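Local coordinates for protein 2-hydroxymethyl glutarate dehydrogenase (Eubacterium barkeri, PDB 3CKY) that reduces 2-formylglutarate to (S)-2-hydroxymethylglutarate with NADH, a step in the fermentative breakdown of nicotinate, at residues G16-I21 against G130-T135; Q49-E52 against K56-A59. All blocks are in the same frame, centred on the assembly; numbering follows the deposited sequence.

Contact 1: residues G16-I21 against G130-T135; sequences GKPMAI and GAEAGT
The ring of P18 lies against the last turn of helix 127-133. Its CG meets A131 CB at 3.6 Å, an apolar touch between a ring carbon and a methyl. The neighbouring ring atom, P18 CB, rests on the backbone, 3.7 Å from E132 CA. E132 CG also touches the ring, 3.9 Å from P18 CB. With chi1 at -72°, this CG swings back to the proline although E132 CB itself points away from it. No direct hydrogen bond joins residues 16-21 to 130-135. A water sits between two carbonyls instead, 3.0 Å from P18 O and 3.3 Å from E132 O. It is placed to donate to both, though other acceptors compete for its protons. The direct link between the helices comes from N22, further along helix 16-25, whose ND2 donates to E132 O. This helix follows the first strand of a Rossmann fold, and G16 fits the last glycine of a GxGxxG pattern. By similarity, 16-21 belongs to the NAD(+)-binding segment. M19 adds a little buried surface here, but its side chain leads away to F9 and M97. A131 is backed by M15. Beyond E132 the helix ends in a Schellman motif, with G134 at positive phi (70°). T135 N bonds to G130 O at 2.9 Å, while the bond from G134 N to A131 O is weak.

Contact 2: residues Q49-E52 against K56-A59; sequences QACE and KVAA
C51 directs its side chain at helix 54-60 and meets V57 there. C51 CB and V57 CG2 are 3.6 Å apart, and C51 SG lies 3.7 Å from the same methyl. A chi1 of -62° turns SG to this methyl and also brings it near V57 CA. V57 offers CG2 to the cysteine, and its side chain also packs on F33. C51 itself touches Y31 and shares backbone hydrogen bonding with A32, so it stays tied to strand 29-33 just past the end of strand 49-50. K56 reaches the same residue from the helix. Its CB lies 3.8 Å from C51 CB. The lysine chain then kinks at three torsions and doubles back over the backbone of C51 and E52. This brings K56 NZ to 3.6 Å from C51 CA. At E52 the contact is mostly aliphatic, with E52 CB 3.8 Å from K56 CE. K56 NZ is also 3.4 Å from E52 N, but both are donors and no hydrogen bond forms. The opposite charges do not pair either: E52 OE1 and K56 NZ are 6.0 Å apart. The carboxylate is carried off on an extended chain (chi1 -165°). N53 accepts a hydrogen bond from K56 N through OD1. After strand 49-50 a three-residue loop leads into helix 54-60, and C51 and E52 of that loop pack on its first turn. This is the start of the beta-alpha-beta crossover from edge strand 49-50 to strand 63-66, past strands 29-33 and 6-10, in the Rossmann-fold sheet.

In the fold
Both contacts belong to the N-terminal Rossmann-fold domain. Their centres are about 20 Å apart, and their nearest atoms come no closer than about 9 Å. Contact 1 joins parts of the chain 109 residues apart, whereas the segments of contact 2 are close neighbours in sequence and fall between those of contact 1. Contact 2 lies at the outermost strand of the sheet within this chain. Contact 1 includes part of the NAD(+) site assigned by similarity, residues 16-21. Contact 2 only borders it: the V57 side chain is about 4 Å from G8, a residue of that site. A131 of contact 1 is about 11 Å, side chain to side chain, from K174, the probable active-site lysine.

Contact 1: residues G16-I21 against G130-T135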
loop_
_atom_site.group_PDB
_atom_site.type_symbol
_atom_site.label_atom_id
_atom_site.label_comp_id
_atom_site.label_asym_id
_atom_site.label_seq_id
_atom_site.Cartn_x
_atom_site.Cartn_y
_atom_site.Cartn_z
ATOM N N GLY A 16 -32.078 4.641 17.610
ATOM C CA GLY A 16 -33.469 4.909 17.236
ATOM C C GLY A 16 -34.399 5.092 18.421
ATOM O O GLY A 16 -35.235 6.000 18.437
ATOM N N LYS A 17 -34.239 4.231 19.424
ATOM C CA LYS A 17 -35.117 4.237 20.585
ATOM C C LYS A 17 -35.102 5.584 21.334
ATOM O O LYS A 17 -36.151 6.216 21.452
ATOM C CB LYS A 17 -34.806 3.054 21.510
ATOM C CG LYS A 17 -35.869 2.796 22.565
ATOM N N PRO A 18 -33.928 6.038 21.830
ATOM C CA PRO A 18 -33.888 7.343 22.521
ATOM C C PRO A 18 -34.296 8.545 21.659
ATOM O O PRO A 18 -34.861 9.508 22.183
ATOM C CB PRO A 18 -32.419 7.471 22.958
ATOM C CG PRO A 18 -31.667 6.542 22.093
ATOM C CD PRO A 18 -32.600 5.399 21.822
ATOM N N MET A 19 -34.008 8.489 20.358
ATOM C CA MET A 19 -34.424 9.540 19.427
ATOM C C MET A 19 -35.941 9.641 19.390
ATOM O O MET A 19 -36.499 10.730 19.494
ATOM C CB MET A 19 -33.907 9.258 18.016
ATOM C CG MET A 19 -32.400 9.375 17.855
ATOM S SD MET A 19 -31.845 9.235 16.141
ATOM C CE MET A 19 -32.999 8.105 15.405
ATOM N N ALA A 20 -36.600 8.493 19.247
ATOM C CA ALA A 20 -38.067 8.431 19.238
ATOM C C ALA A 20 -38.657 8.975 20.534
ATOM O O ALA A 20 -39.637 9.712 20.510
ATOM C CB ALA A 20 -38.549 6.993 18.998
ATOM N N ILE A 21 -38.053 8.603 21.658
ATOM C CA ILE A 21 -38.497 9.058 22.978
ATOM C C ILE A 21 -38.371 10.571 23.141
ATOM O O ILE A 21 -39.284 11.212 23.660
ATOM C CB ILE A 21 -37.716 8.352 24.109
ATOM C CG1 ILE A 21 -38.146 6.886 24.202
ATOM C CG2 ILE A 21 -37.940 9.049 25.447
ATOM C CD1 ILE A 21 -37.298 6.068 25.145
ATOM N N GLY A 130 -25.273 10.414 23.629
ATOM C CA GLY A 130 -25.717 11.600 22.908
ATOM C C GLY A 130 -27.128 11.465 22.371
ATOM O O GLY A 130 -27.859 12.446 22.286
ATOM N N ALA A 131 -27.507 10.246 21.997
ATOM C CA ALA A 131 -28.853 9.963 21.514
ATOM C C ALA A 131 -29.878 10.170 22.633
ATOM O O ALA A 131 -30.933 10.773 22.423
ATOM C CB ALA A 131 -28.929 8.543 20.973
ATOM N N GLU A 132 -29.549 9.659 23.815
ATOM C CA GLU A 132 -30.395 9.802 24.999
ATOM C C GLU A 132 -30.554 11.263 25.410
ATOM O O GLU A 132 -31.665 11.728 25.638
ATOM C CB GLU A 132 -29.810 9.004 26.167
ATOM C CG GLU A 132 -29.947 7.494 26.012
ATOM C CD GLU A 132 -29.119 6.711 27.020
ATOM O OE1 GLU A 132 -28.978 5.484 26.839
ATOM O OE2 GLU A 132 -28.607 7.313 27.991
ATOM N N ALA A 133 -29.436 11.982 25.476
ATOM C CA ALA A 133 -29.437 13.391 25.881
ATOM C C ALA A 133 -29.969 14.340 24.803
ATOM O O ALA A 133 -30.189 15.515 25.078
ATOM C CB ALA A 133 -28.033 13.821 26.294
ATOM N N GLY A 134 -30.160 13.845 23.581
ATOM C CA GLY A 134 -30.593 14.687 22.468
ATOM C C GLY A 134 -29.522 15.667 22.011
ATOM O O GLY A 134 -29.839 16.754 21.515
ATOM N N THR A 135 -28.257 15.281 22.175
ATOM C CA THR A 135 -27.122 16.162 21.888
ATOM C C THR A 135 -26.277 15.685 20.709
ATOM O O THR A 135 -25.160 16.172 20.505
ATOM C CB THR A 135 -26.221 16.312 23.130
ATOM O OG1 THR A 135 -25.704 15.029 23.518
ATOM C CG2 THR A 135 -27.010 16.919 24.274
HETATM O O HOH W 1 -34.407 9.980 25.108
#

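Contact 2: residues Q49-E52 against K56-A59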
loop_
_atom_site.group_PDB
_atom_site.type_symbol
_atom_site.label_atom_id
_atom_site.label_comp_id
_atom_site.label_asym_id
_atom_site.label_seq_id
_atom_site.Cartn_x
_atom_site.Cartn_y
_atom_site.Cartn_z
ATOM N N GLN A 49 -46.855 5.130 18.362
ATOM C CA GLN A 49 -47.873 4.295 17.740
ATOM C C GLN A 49 -47.215 3.156 16.956
ATOM O O GLN A 49 -46.534 3.386 15.955
ATOM C CB GLN A 49 -48.777 5.135 16.835
ATOM C CG GLN A 49 -49.697 6.084 17.610
ATOM C CD GLN A 49 -50.830 6.646 16.764
ATOM O OE1 GLN A 49 -51.015 7.861 16.688
ATOM N NE2 GLN A 49 -51.594 5.763 16.126
ATOM N N ALA A 50 -47.416 1.926 17.426
ATOM C CA ALA A 50 -46.805 0.751 16.809
ATOM C C ALA A 50 -47.416 0.458 15.439
ATOM O O ALA A 50 -48.598 0.722 15.204
ATOM C CB ALA A 50 -46.939 -0.459 17.722
ATOM N N CYS A 51 -46.592 -0.074 14.540
ATOM C CA CYS A 51 -47.023 -0.462 13.199
ATOM C C CYS A 51 -46.645 -1.915 12.921
ATOM O O CYS A 51 -45.731 -2.463 13.539
ATOM C CB CYS A 51 -46.391 0.451 12.146
ATOM S SG CYS A 51 -46.839 2.188 12.280
ATOM N N GLU A 52 -47.354 -2.520 11.974
ATOM C CA GLU A 52 -47.205 -3.936 11.644
ATOM C C GLU A 52 -45.917 -4.239 10.882
ATOM O O GLU A 52 -45.368 -5.336 10.987
ATOM C CB GLU A 52 -48.397 -4.371 10.793
ATOM C CG GLU A 52 -48.591 -5.864 10.650
ATOM C CD GLU A 52 -49.714 -6.183 9.693
ATOM O OE1 GLU A 52 -49.576 -5.870 8.492
ATOM O OE2 GLU A 52 -50.738 -6.735 10.143
ATOM N N LYS A 56 -46.237 0.075 6.595
ATOM C CA LYS A 56 -47.206 0.734 7.475
ATOM C C LYS A 56 -46.656 2.043 8.032
ATOM O O LYS A 56 -47.332 3.072 7.991
ATOM C CB LYS A 56 -47.600 -0.191 8.630
ATOM C CG LYS A 56 -48.524 -1.341 8.234
ATOM C CD LYS A 56 -49.992 -0.996 8.443
ATOM C CE LYS A 56 -50.455 -1.270 9.876
ATOM N NZ LYS A 56 -49.810 -0.397 10.898
ATOM N N VAL A 57 -45.425 2.002 8.541
ATOM C CA VAL A 57 -44.764 3.205 9.032
ATOM C C VAL A 57 -44.628 4.220 7.895
ATOM O O VAL A 57 -44.941 5.401 8.066
ATOM C CB VAL A 57 -43.361 2.904 9.616
ATOM C CG1 VAL A 57 -42.690 4.190 10.092
ATOM C CG2 VAL A 57 -43.455 1.897 10.756
ATOM N N ALA A 58 -44.179 3.743 6.735
ATOM C CA ALA A 58 -43.964 4.596 5.563
ATOM C C ALA A 58 -45.219 5.374 5.153
ATOM O O ALA A 58 -45.164 6.585 4.939
ATOM C CB ALA A 58 -43.457 3.761 4.391
ATOM N N ALA A 59 -46.346 4.673 5.054
ATOM C CA ALA A 59 -47.606 5.285 4.625
ATOM C C ALA A 59 -48.113 6.364 5.584
ATOM O O ALA A 59 -48.715 7.349 5.151
ATOM C CB ALA A 59 -48.668 4.214 4.437
#